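Local coordinates for long form salivary protein D7L (Phlebotomus duboscqi, PDB 6MT7) that binds and sequesters leukotrienes and a thromboxane A2 analogue, countering the host response and platelet aggregation during blood feeding by female sand flies, at residues T11-A14 against F15-Q19; T93-D96 against I97-T101; D124-F127 against T128-N132; I223-N226 against Q227-T230. One frame throughout, in Å; residues are numbered along the deposited sequence.

Overall arrangement
Contact 1, on helix 8-21, lies about 6 Å (centre to centre) from the centre of the chain, and it supplies Phe-15, Arg-16 and Gln-19 to the pocket holding the Triton fragment. Contact 4 is its direct neighbour. Their centres are about 12 Å apart, and the backbone oxygen of Thr-230 receives the NE of Arg-16 at 2.8 Å. Contact 3 approaches contact 1 to about 5 Å between nearest atoms without touching it. Lys-136, a ligand-binding residue by similarity, packs near both Phe-12 and Phe-127. Contact 2 stands on the far side of the chain's centre from contacts 3 and 4, with the side chain of Tyr-98 about 7 Å from the Triton fragment.

Contact 1 of 4, residues T11-A14 against F15-Q19; sequences TFWA and FRTCQ. With TRT (fragment of triton X-100), chain C.
Phe-12 with Arg-16 and Trp-13 with Thr-17 form a buried intrahelical contact, one turn apart on helix 8-21, which borders the ligand pocket. Phe-12 and Arg-16 run alongside each other, and the aliphatic part of the arginine supplies the touch: Arg-16 CG lies over one face of the Phe-12 ring, 3.8 Å from its centroid, a CH-pi contact. An arginine suits the place because its aliphatic stem covers the ring while the guanidinium continues to polar partners. The chain bends at both chi2 and chi3, turning the guanidinium toward Gln-19, where Arg-16 NH1 donates to Gln-19 OE1 at 3.0 Å with the acceptor lying in the guanidinium plane; NE is taken by the backbone oxygen of Thr-230.

On the neighbouring ridge, Thr-17 places OG1 beside its own backbone N (chi1 -65°). From there Thr-17 OG1 donates to Trp-13 O at 2.9 Å, while Thr-17 N reaches the same oxygen from the other face of the carbonyl plane, also at 2.9 Å. Thr-17 OG1 also sits over one face of the indole, 2.9 Å from Trp-13 NE1, but at an angle too poor for a hydrogen bond.

The pocket side belongs to Phe-15 and Gln-19. Phe-15 CE1 meets C2 of the Triton fragment at 3.4 Å, and the Gln-19 amide donates through NE2 to the ligand ether O21 at 3.3 Å, with Tyr-45 OH as a further partner. Cys-18, disulfide-bonded to Cys-48, ties this helix to helix 40-52, in keeping with the disulfide-linked helical pocket of the PBP/GOBP odorant-binding family.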
loop_
_atom_site.group_PDB
_atom_site.type_symbol
_atom_site.label_atom_id
_atom_site.label_comp_id
_atom_site.label_asym_id
_atom_site.label_seq_id
_atom_site.Cartn_x
_atom_site.Cartn_y
_atom_site.Cartn_z
ATOM N N THR A 11 4.127 4.122 2.124
ATOM C CA THR A 11 3.736 3.650 3.447
ATOM C C THR A 11 2.404 4.257 3.850
ATOM O O THR A 11 1.533 3.555 4.372
ATOM C CB THR A 11 4.815 3.970 4.491
ATOM O OG1 THR A 11 4.986 5.386 4.587
ATOM C CG2 THR A 11 6.157 3.321 4.105
ATOM N N PHE A 12 2.219 5.557 3.591
ATOM C CA PHE A 12 0.943 6.203 3.893
ATOM C C PHE A 12 -0.212 5.491 3.193
ATOM O O PHE A 12 -1.256 5.218 3.805
ATOM C CB PHE A 12 1.009 7.671 3.467
ATOM C CG PHE A 12 -0.135 8.511 3.951
ATOM C CD1 PHE A 12 -0.505 8.520 5.282
ATOM C CD2 PHE A 12 -0.827 9.325 3.057
ATOM C CE1 PHE A 12 -1.564 9.321 5.714
ATOM C CE2 PHE A 12 -1.869 10.121 3.481
ATOM C CZ PHE A 12 -2.240 10.121 4.810
ATOM N N TRP A 13 -0.037 5.178 1.901
ATOM C CA TRP A 13 -1.091 4.495 1.157
ATOM C C TRP A 13 -1.431 3.151 1.786
ATOM O O TRP A 13 -2.610 2.789 1.890
ATOM C CB TRP A 13 -0.697 4.304 -0.313
ATOM C CG TRP A 13 -1.737 3.530 -1.060
ATOM C CD1 TRP A 13 -2.903 4.010 -1.585
ATOM C CD2 TRP A 13 -1.726 2.119 -1.329
ATOM N NE1 TRP A 13 -3.620 2.986 -2.166
ATOM C CE2 TRP A 13 -2.917 1.817 -2.021
ATOM C CE3 TRP A 13 -0.824 1.087 -1.046
ATOM C CZ2 TRP A 13 -3.225 0.530 -2.438
ATOM C CZ3 TRP A 13 -1.130 -0.191 -1.469
ATOM C CH2 TRP A 13 -2.326 -0.457 -2.154
ATOM N N ALA A 14 -0.418 2.404 2.235
ATOM C CA ALA A 14 -0.674 1.104 2.853
ATOM C C ALA A 14 -1.489 1.249 4.137
ATOM O O ALA A 14 -2.484 0.536 4.335
ATOM C CB ALA A 14 0.651 0.383 3.131
ATOM N N PHE A 15 -1.086 2.165 5.028
ATOM C CA PHE A 15 -1.853 2.372 6.257
ATOM C C PHE A 15 -3.287 2.783 5.947
ATOM O O PHE A 15 -4.250 2.223 6.486
ATOM C CB PHE A 15 -1.204 3.449 7.127
ATOM C CG PHE A 15 0.128 3.071 7.691
ATOM C CD1 PHE A 15 0.274 1.953 8.508
ATOM C CD2 PHE A 15 1.235 3.864 7.433
ATOM C CE1 PHE A 15 1.517 1.627 9.043
ATOM C CE2 PHE A 15 2.474 3.545 7.964
ATOM C CZ PHE A 15 2.620 2.430 8.760
ATOM N N ARG A 16 -3.449 3.779 5.087
ATOM C CA ARG A 16 -4.776 4.343 4.872
ATOM C C ARG A 16 -5.691 3.358 4.160
ATOM O O ARG A 16 -6.867 3.219 4.523
ATOM C CB ARG A 16 -4.655 5.644 4.083
ATOM C CG ARG A 16 -3.911 6.757 4.838
ATOM C CD ARG A 16 -4.796 7.400 5.921
ATOM N NE ARG A 16 -5.999 7.999 5.346
ATOM C CZ ARG A 16 -7.235 7.756 5.781
ATOM N NH1 ARG A 16 -7.428 6.932 6.803
ATOM N NH2 ARG A 16 -8.281 8.336 5.196
ATOM N N THR A 17 -5.171 2.656 3.154
ATOM C CA THR A 17 -5.992 1.679 2.443
ATOM C C THR A 17 -6.474 0.586 3.386
ATOM O O THR A 17 -7.657 0.208 3.367
ATOM C CB THR A 17 -5.192 1.096 1.278
ATOM O OG1 THR A 17 -4.927 2.147 0.342
ATOM C CG2 THR A 17 -5.941 -0.047 0.575
ATOM N N CYS A 18 -5.578 0.083 4.235
ATOM C CA CYS A 18 -5.974 -0.958 5.174
ATOM C C CYS A 18 -6.954 -0.444 6.225
ATOM O O CYS A 18 -7.829 -1.200 6.667
ATOM C CB CYS A 18 -4.723 -1.549 5.820
ATOM S SG CYS A 18 -3.810 -2.469 4.559
ATOM N N GLN A 19 -6.812 0.816 6.650
ATOM C CA GLN A 19 -7.785 1.403 7.568
ATOM C C GLN A 19 -9.153 1.510 6.920
ATOM O O GLN A 19 -10.182 1.287 7.576
ATOM C CB GLN A 19 -7.316 2.780 8.015
ATOM C CG GLN A 19 -6.208 2.729 9.041
ATOM C CD GLN A 19 -5.507 4.063 9.169
ATOM O OE1 GLN A 19 -6.054 5.108 8.795
ATOM N NE2 GLN A 19 -4.284 4.036 9.682
HETATM C C25 TRT C . -5.929 10.084 9.599
HETATM O O24 TRT C . -4.675 9.471 9.319
HETATM C C23 TRT C . -4.329 8.436 10.239
HETATM C C22 TRT C . -3.191 7.640 9.613
HETATM O O21 TRT C . -2.618 6.698 10.521
HETATM C C20 TRT C . -1.523 6.062 9.872
HETATM C C19 TRT C . -0.780 5.189 10.867
HETATM O O18 TRT C . -1.394 3.904 10.907
HETATM C C17 TRT C . -1.582 3.509 12.250
HETATM C C16 TRT C . -0.585 2.433 12.631
HETATM O O15 TRT C . -1.018 1.149 12.169
HETATM C C12 TRT C . -0.088 0.133 12.040
HETATM C C13 TRT C . 1.070 0.137 12.809
HETATM C C14 TRT C . 2.013 -0.890 12.677
HETATM C C11 TRT C . -0.303 -0.898 11.135
HETATM C C10 TRT C . 0.632 -1.921 11.005
HETATM C C9 TRT C . 1.793 -1.927 11.767
HETATM C C6 TRT C . 2.781 -3.044 11.590
HETATM C C8 TRT C . 2.572 -3.990 12.767
HETATM C C7 TRT C . 2.456 -3.818 10.317
HETATM C C5 TRT C . 4.230 -2.508 11.646
HETATM C C1 TRT C . 4.876 -1.690 10.504
HETATM C C2 TRT C . 3.990 -0.632 9.859
HETATM C C4 TRT C . 6.081 -0.973 11.098
HETATM C C3 TRT C . 5.438 -2.558 9.385
#

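Contact 2 of 4, residues T93-D96 against I97-T101; sequences TCKD and IYDKT
Lys-95 and Asp-99 pair across one turn at the start of helix 94-106. The lysine leaves with CG anti to its backbone nitrogen (chi1 167°), then bends at chi2 and chi4, which folds the chain over the carboxylate. Lys-95 NZ is modelled 2.5 Å from Asp-99 OD2, very short for a salt bridge, so the length is doubtful. Asp-99 turns its CG the other way, beside its backbone N, and thereby leans back toward the preceding turn.

Asp-96 carries its carboxylate on the far side from its backbone N (chi1 -158°), and a water spans the gap to Asp-99, donating to Asp-96 OD1 and to Asp-99 OD2 at 2.9 Å each. Two like charges would be expected to repel at close range; here the water lies between them and the lysine may offset part of the charge. The second oxygen of Asp-96, OD2, accepts from the backbone N of Asp-91.

Thr-93 occupies the N-cap. Its chi1 of 63° aims OG1 at the first turn, where Thr-93 OG1 accepts from Asp-96 N at 3.0 Å; a second bond links the hydroxyl to Asp-91 OD1. A small beta-hydroxyl residue suits this place because it can replace the carbonyl that the helix start lacks. Farther along, Thr-101 OG1 donates back to Ile-97 O at 2.7 Å.

Ile-97 lies against helix 40-52, to which Cys-94 is joined by its disulfide with Cys-44, and Tyr-98 OH bonds to Leu-36 O. The whole is an N-capped helix start with an acid, Asp-96, in its first turn and an i to i+4 lysine-aspartate pair reaching into the next, set in the disulfide-braced odorant-binding fold.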
loop_
_atom_site.group_PDB
_atom_site.type_symbol
_atom_site.label_atom_id
_atom_site.label_comp_id
_atom_site.label_asym_id
_atom_site.label_seq_id
_atom_site.Cartn_x
_atom_site.Cartn_y
_atom_site.Cartn_z
ATOM N N THR A 93 -2.994 -17.131 8.447
ATOM C CA THR A 93 -4.063 -16.407 9.121
ATOM C C THR A 93 -3.585 -15.031 9.563
ATOM O O THR A 93 -2.388 -14.777 9.731
ATOM C CB THR A 93 -4.575 -17.172 10.353
ATOM O OG1 THR A 93 -3.524 -17.308 11.322
ATOM C CG2 THR A 93 -5.073 -18.561 9.963
ATOM N N CYS A 94 -4.549 -14.132 9.768
ATOM C CA CYS A 94 -4.218 -12.848 10.374
ATOM C C CYS A 94 -3.693 -13.040 11.787
ATOM O O CYS A 94 -2.790 -12.323 12.226
ATOM C CB CYS A 94 -5.439 -11.934 10.422
ATOM S SG CYS A 94 -6.420 -11.728 8.911
ATOM N N LYS A 95 -4.287 -13.974 12.532
ATOM C CA LYS A 95 -3.873 -14.194 13.912
ATOM C C LYS A 95 -2.402 -14.589 13.995
ATOM O O LYS A 95 -1.667 -14.074 14.846
ATOM C CB LYS A 95 -4.762 -15.260 14.552
ATOM C CG LYS A 95 -4.238 -15.798 15.870
ATOM C CD LYS A 95 -4.641 -14.919 17.028
ATOM C CE LYS A 95 -4.759 -15.744 18.314
ATOM N NZ LYS A 95 -3.428 -16.261 18.762
ATOM N N ASP A 96 -1.946 -15.488 13.114
ATOM C CA ASP A 96 -0.555 -15.933 13.183
ATOM C C ASP A 96 0.401 -14.805 12.810
ATOM O O ASP A 96 1.448 -14.629 13.444
ATOM C CB ASP A 96 -0.341 -17.137 12.266
ATOM C CG ASP A 96 0.866 -17.973 12.660
ATOM O OD1 ASP A 96 1.188 -18.043 13.864
ATOM O OD2 ASP A 96 1.477 -18.583 11.758
ATOM N N ILE A 97 0.057 -14.027 11.784
ATOM C CA ILE A 97 0.942 -12.938 11.382
ATOM C C ILE A 97 0.998 -11.873 12.469
ATOM O O ILE A 97 2.069 -11.330 12.771
ATOM C CB ILE A 97 0.484 -12.367 10.033
ATOM C CG1 ILE A 97 0.758 -13.399 8.939
ATOM C CG2 ILE A 97 1.199 -11.059 9.738
ATOM C CD1 ILE A 97 0.017 -13.141 7.656
ATOM N N TYR A 98 -0.149 -11.584 13.094
ATOM C CA TYR A 98 -0.178 -10.677 14.238
ATOM C C TYR A 98 0.676 -11.208 15.384
ATOM O O TYR A 98 1.505 -10.482 15.946
ATOM C CB TYR A 98 -1.627 -10.470 14.691
ATOM C CG TYR A 98 -1.791 -9.608 15.922
ATOM C CD1 TYR A 98 -1.798 -10.177 17.193
ATOM C CD2 TYR A 98 -1.958 -8.232 15.815
ATOM C CE1 TYR A 98 -1.951 -9.401 18.329
ATOM C CE2 TYR A 98 -2.122 -7.435 16.953
ATOM C CZ TYR A 98 -2.125 -8.032 18.205
ATOM O OH TYR A 98 -2.278 -7.292 19.349
ATOM N N ASP A 99 0.483 -12.480 15.756
ATOM C CA ASP A 99 1.218 -13.022 16.895
ATOM C C ASP A 99 2.715 -13.020 16.643
ATOM O O ASP A 99 3.505 -12.870 17.586
ATOM C CB ASP A 99 0.762 -14.452 17.207
ATOM C CG ASP A 99 -0.626 -14.508 17.829
ATOM O OD1 ASP A 99 -1.151 -13.463 18.280
ATOM O OD2 ASP A 99 -1.194 -15.615 17.870
ATOM N N LYS A 100 3.121 -13.212 15.390
ATOM C CA LYS A 100 4.535 -13.221 15.074
ATOM C C LYS A 100 5.134 -11.830 15.077
ATOM O O LYS A 100 6.347 -11.699 15.246
ATOM C CB LYS A 100 4.766 -13.900 13.722
ATOM C CG LYS A 100 4.832 -15.420 13.854
ATOM C CD LYS A 100 4.969 -16.101 12.503
ATOM C CE LYS A 100 6.374 -15.959 11.940
ATOM N NZ LYS A 100 7.265 -17.071 12.380
ATOM N N THR A 101 4.317 -10.784 14.942
ATOM C CA THR A 101 4.881 -9.456 14.812
ATOM C C THR A 101 4.510 -8.489 15.931
ATOM O O THR A 101 5.083 -7.398 15.975
ATOM C CB THR A 101 4.495 -8.838 13.459
ATOM O OG1 THR A 101 3.082 -8.878 13.279
ATOM C CG2 THR A 101 5.113 -9.630 12.351
HETATM O O HOH W 1 -0.743 -17.798 16.075
#

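Contact 3 of 4, residues D124-F127 against T128-N132; sequences DEWF and TQNSN
The backbone oxygen of Asp-124 is gripped twice: Thr-128 N donates to Asp-124 O at 2.9 Å, and a water donates to it at 2.7 Å while also hydrogen bonding to Thr-128 OG1. This is the C-terminal end of helix 120-128, where the chain runs off into a loop, and threonine fits because its hydroxyl can share a water with the Asp-124 carbonyl.

The main side-chain pairing is Trp-126 with Asn-130. The indole swings out with CG anti to the backbone N (chi1 -172°), spreading a flat surface alongside the chain's exit. Asn-130 lays its amide on that surface, the two planes only 15° apart, so that face meets face. Asn-130 ND2 hangs 3.1 Å above the indole plane, and its in-plane N-H runs nearly straight to Trp-126 O at 2.7 Å. That bond fixes the rotation of the amide and keeps it flat on the ring. Asparagine is just long enough to do both.

Elsewhere the indole meets Tyr-117 edge-to-face, and its CE3 lies over the centre of the Phe-127 ring. Phe-127 packs on Ala-8 and Asp-9 of helix 8-21 and touches Lys-136. Glu-125 extends to a salt bridge with Lys-121. Beside the amide, over the same face, Asn-130 CB sits 3.7 Å from the centroid of the six-membered ring of Trp-126, a CH-pi contact.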
loop_
_atom_site.group_PDB
_atom_site.type_symbol
_atom_site.label_atom_id
_atom_site.label_comp_id
_atom_site.label_asym_id
_atom_site.label_seq_id
_atom_site.Cartn_x
_atom_site.Cartn_y
_atom_site.Cartn_z
ATOM N N ASP A 124 6.182 14.704 6.414
ATOM C CA ASP A 124 6.126 16.033 5.804
ATOM C C ASP A 124 7.427 16.374 5.095
ATOM O O ASP A 124 7.414 16.913 3.982
ATOM C CB ASP A 124 5.828 17.091 6.866
ATOM C CG ASP A 124 4.410 17.016 7.401
ATOM O OD1 ASP A 124 3.637 16.121 6.996
ATOM O OD2 ASP A 124 4.070 17.870 8.245
ATOM N N GLU A 125 8.563 16.078 5.732
ATOM C CA GLU A 125 9.851 16.364 5.111
ATOM C C GLU A 125 10.030 15.570 3.828
ATOM O O GLU A 125 10.461 16.121 2.811
ATOM C CB GLU A 125 10.994 16.078 6.087
ATOM C CG GLU A 125 11.027 17.048 7.262
ATOM C CD GLU A 125 12.142 16.759 8.247
ATOM O OE1 GLU A 125 12.762 15.675 8.151
ATOM O OE2 GLU A 125 12.378 17.610 9.135
ATOM N N TRP A 126 9.685 14.280 3.847
ATOM C CA TRP A 126 9.785 13.488 2.626
ATOM C C TRP A 126 8.963 14.117 1.501
ATOM O O TRP A 126 9.437 14.238 0.367
ATOM C CB TRP A 126 9.331 12.038 2.873
ATOM C CG TRP A 126 9.606 11.184 1.677
ATOM C CD1 TRP A 126 10.736 10.447 1.434
ATOM C CD2 TRP A 126 8.776 11.035 0.515
ATOM N NE1 TRP A 126 10.648 9.837 0.204
ATOM C CE2 TRP A 126 9.459 10.191 -0.382
ATOM C CE3 TRP A 126 7.525 11.542 0.145
ATOM C CZ2 TRP A 126 8.924 9.824 -1.625
ATOM C CZ3 TRP A 126 6.994 11.175 -1.092
ATOM C CH2 TRP A 126 7.691 10.323 -1.952
ATOM N N PHE A 127 7.716 14.513 1.794
ATOM C CA PHE A 127 6.843 15.032 0.736
ATOM C C PHE A 127 7.331 16.373 0.208
ATOM O O PHE A 127 7.285 16.623 -1.007
ATOM C CB PHE A 127 5.407 15.169 1.239
ATOM C CG PHE A 127 4.606 13.904 1.111
ATOM C CD1 PHE A 127 4.012 13.562 -0.095
ATOM C CD2 PHE A 127 4.470 13.052 2.186
ATOM C CE1 PHE A 127 3.289 12.388 -0.221
ATOM C CE2 PHE A 127 3.745 11.882 2.064
ATOM C CZ PHE A 127 3.149 11.558 0.864
ATOM N N THR A 128 7.786 17.255 1.100
ATOM C CA THR A 128 8.308 18.542 0.649
ATOM C C THR A 128 9.510 18.349 -0.263
ATOM O O THR A 128 9.687 19.090 -1.238
ATOM C CB THR A 128 8.682 19.419 1.845
ATOM O OG1 THR A 128 7.510 19.681 2.628
ATOM C CG2 THR A 128 9.263 20.758 1.365
ATOM N N GLN A 129 10.326 17.337 0.020
ATOM C CA GLN A 129 11.532 17.059 -0.749
ATOM C C GLN A 129 11.302 16.156 -1.954
ATOM O O GLN A 129 12.256 15.881 -2.689
ATOM C CB GLN A 129 12.592 16.433 0.159
ATOM C CG GLN A 129 12.976 17.340 1.315
ATOM C CD GLN A 129 13.954 16.693 2.273
ATOM O OE1 GLN A 129 14.639 15.727 1.926
ATOM N NE2 GLN A 129 14.025 17.223 3.488
ATOM N N ASN A 130 10.075 15.688 -2.182
ATOM C CA ASN A 130 9.768 14.812 -3.314
ATOM C C ASN A 130 8.531 15.364 -4.018
ATOM O O ASN A 130 7.467 14.740 -4.015
ATOM C CB ASN A 130 9.554 13.365 -2.857
ATOM C CG ASN A 130 10.840 12.695 -2.451
ATOM O OD1 ASN A 130 11.540 12.124 -3.282
ATOM N ND2 ASN A 130 11.174 12.782 -1.167
ATOM N N SER A 131 8.682 16.543 -4.630
ATOM C CA SER A 131 7.541 17.237 -5.212
ATOM C C SER A 131 6.962 16.534 -6.432
ATOM O O SER A 131 5.849 16.886 -6.837
ATOM C CB SER A 131 7.932 18.670 -5.585
ATOM O OG SER A 131 8.934 18.659 -6.584
ATOM N N ASN A 132 7.661 15.559 -7.028
ATOM C CA ASN A 132 7.085 14.817 -8.151
ATOM C C ASN A 132 6.182 13.656 -7.711
ATOM O O ASN A 132 5.762 12.860 -8.558
ATOM C CB ASN A 132 8.183 14.285 -9.071
ATOM C CG ASN A 132 9.073 15.388 -9.619
ATOM O OD1 ASN A 132 8.591 16.455 -10.013
ATOM N ND2 ASN A 132 10.378 15.133 -9.656
HETATM O O HOH W 2 5.230 18.320 3.357
#

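Contact 4 of 4, residues I223-N226 against Q227-T230; sequences ILDN and QSPT
Ser-228 turns back on Asp-225 at the end of helix 220-227 and makes the tight half of this contact. Ser-228 OG donates to Asp-225 O at 2.6 Å, and Ser-228 N reaches the same oxygen at 3.0 Å from above the carbonyl plane. The hydroxyl gets there by taking the crowded position between backbone N and carbonyl carbon (chi1 72°). A second bond joins OG to Ile-140 N. Pro-229 follows, and Pro-229 CD rests 3.4 Å from Asn-226 O. Both residues are consistent with the helix ending here: serine's short hydroxyl can fold back onto the carbonyl, and proline has no N-H to offer.

Around the Gln-227 side chain the touches are longer and undirected. Its extended chain runs beside Ile-223, pointing the same way, and Gln-227 NE2 lies 3.7 Å from Ile-223 CG2; Gln-227 OE1 comes no nearer than 3.8 Å to Leu-224 CD2. These are van der Waals touches of an amide against branched aliphatic groups. The helix here still carries its normal backbone bond, Gln-227 N to Ile-223 O at 2.9 Å. The solvent side belongs to Asn-226, which is exposed.

Asp-225 sends OD2 to Ser-141 OG, while Ser-228 O takes Lys-134 NZ. The chemistry therefore implies a polar helix end, fixed by hydroxyl and carbonyl bonds to the chain around residues 134-141, whereas the Gln-227 side chain meets Ile-223 and Leu-224 by van der Waals contact and also lies on Arg-20.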
loop_
_atom_site.group_PDB
_atom_site.type_symbol
_atom_site.label_atom_id
_atom_site.label_comp_id
_atom_site.label_asym_id
_atom_site.label_seq_id
_atom_site.Cartn_x
_atom_site.Cartn_y
_atom_site.Cartn_z
ATOM N N ILE A 223 -14.609 6.965 -6.606
ATOM C CA ILE A 223 -14.552 6.884 -5.151
ATOM C C ILE A 223 -13.107 6.928 -4.663
ATOM O O ILE A 223 -12.786 7.634 -3.699
ATOM C CB ILE A 223 -15.291 5.624 -4.663
ATOM C CG1 ILE A 223 -16.792 5.744 -4.949
ATOM C CG2 ILE A 223 -15.043 5.395 -3.171
ATOM C CD1 ILE A 223 -17.564 4.486 -4.662
ATOM N N LEU A 224 -12.204 6.191 -5.322
ATOM C CA LEU A 224 -10.793 6.289 -4.959
ATOM C C LEU A 224 -10.274 7.711 -5.136
ATOM O O LEU A 224 -9.491 8.200 -4.315
ATOM C CB LEU A 224 -9.947 5.329 -5.795
ATOM C CG LEU A 224 -10.013 3.845 -5.460
ATOM C CD1 LEU A 224 -9.009 3.077 -6.333
ATOM C CD2 LEU A 224 -9.777 3.591 -3.967
ATOM N N ASP A 225 -10.677 8.382 -6.215
ATOM C CA ASP A 225 -10.202 9.744 -6.419
ATOM C C ASP A 225 -10.721 10.665 -5.321
ATOM O O ASP A 225 -9.971 11.498 -4.795
ATOM C CB ASP A 225 -10.614 10.243 -7.801
ATOM C CG ASP A 225 -9.936 11.540 -8.175
ATOM O OD1 ASP A 225 -8.717 11.673 -7.923
ATOM O OD2 ASP A 225 -10.622 12.432 -8.722
ATOM N N ASN A 226 -11.995 10.502 -4.946
ATOM C CA ASN A 226 -12.586 11.300 -3.877
ATOM C C ASN A 226 -11.901 11.042 -2.537
ATOM O O ASN A 226 -11.737 11.972 -1.732
ATOM C CB ASN A 226 -14.085 11.001 -3.818
ATOM C CG ASN A 226 -14.762 11.570 -2.594
ATOM O OD1 ASN A 226 -14.764 10.954 -1.524
ATOM N ND2 ASN A 226 -15.375 12.738 -2.752
ATOM N N GLN A 227 -11.453 9.806 -2.299
ATOM C CA GLN A 227 -10.713 9.474 -1.084
ATOM C C GLN A 227 -9.253 9.883 -1.137
ATOM O O GLN A 227 -8.589 9.854 -0.094
ATOM C CB GLN A 227 -10.763 7.970 -0.816
ATOM C CG GLN A 227 -12.130 7.437 -0.476
ATOM C CD GLN A 227 -12.151 5.929 -0.419
ATOM O OE1 GLN A 227 -11.178 5.260 -0.796
ATOM N NE2 GLN A 227 -13.260 5.378 0.049
ATOM N N SER A 228 -8.738 10.250 -2.308
ATOM C CA SER A 228 -7.293 10.319 -2.515
ATOM C C SER A 228 -6.539 11.488 -1.881
ATOM O O SER A 228 -5.310 11.398 -1.780
ATOM C CB SER A 228 -6.986 10.292 -4.020
ATOM O OG SER A 228 -7.333 11.504 -4.688
ATOM N N PRO A 229 -7.169 12.601 -1.465
ATOM C CA PRO A 229 -6.347 13.657 -0.848
ATOM C C PRO A 229 -5.510 13.156 0.320
ATOM O O PRO A 229 -4.338 13.534 0.435
ATOM C CB PRO A 229 -7.385 14.700 -0.423
ATOM C CG PRO A 229 -8.462 14.552 -1.433
ATOM C CD PRO A 229 -8.566 13.059 -1.627
ATOM N N THR A 230 -6.069 12.294 1.179
ATOM C CA THR A 230 -5.294 11.599 2.204
ATOM C C THR A 230 -5.433 10.085 2.091
ATOM O O THR A 230 -5.180 9.373 3.068
ATOM C CB THR A 230 -5.709 12.046 3.608
ATOM O OG1 THR A 230 -7.076 11.679 3.839
ATOM C CG2 THR A 230 -5.540 13.550 3.768
#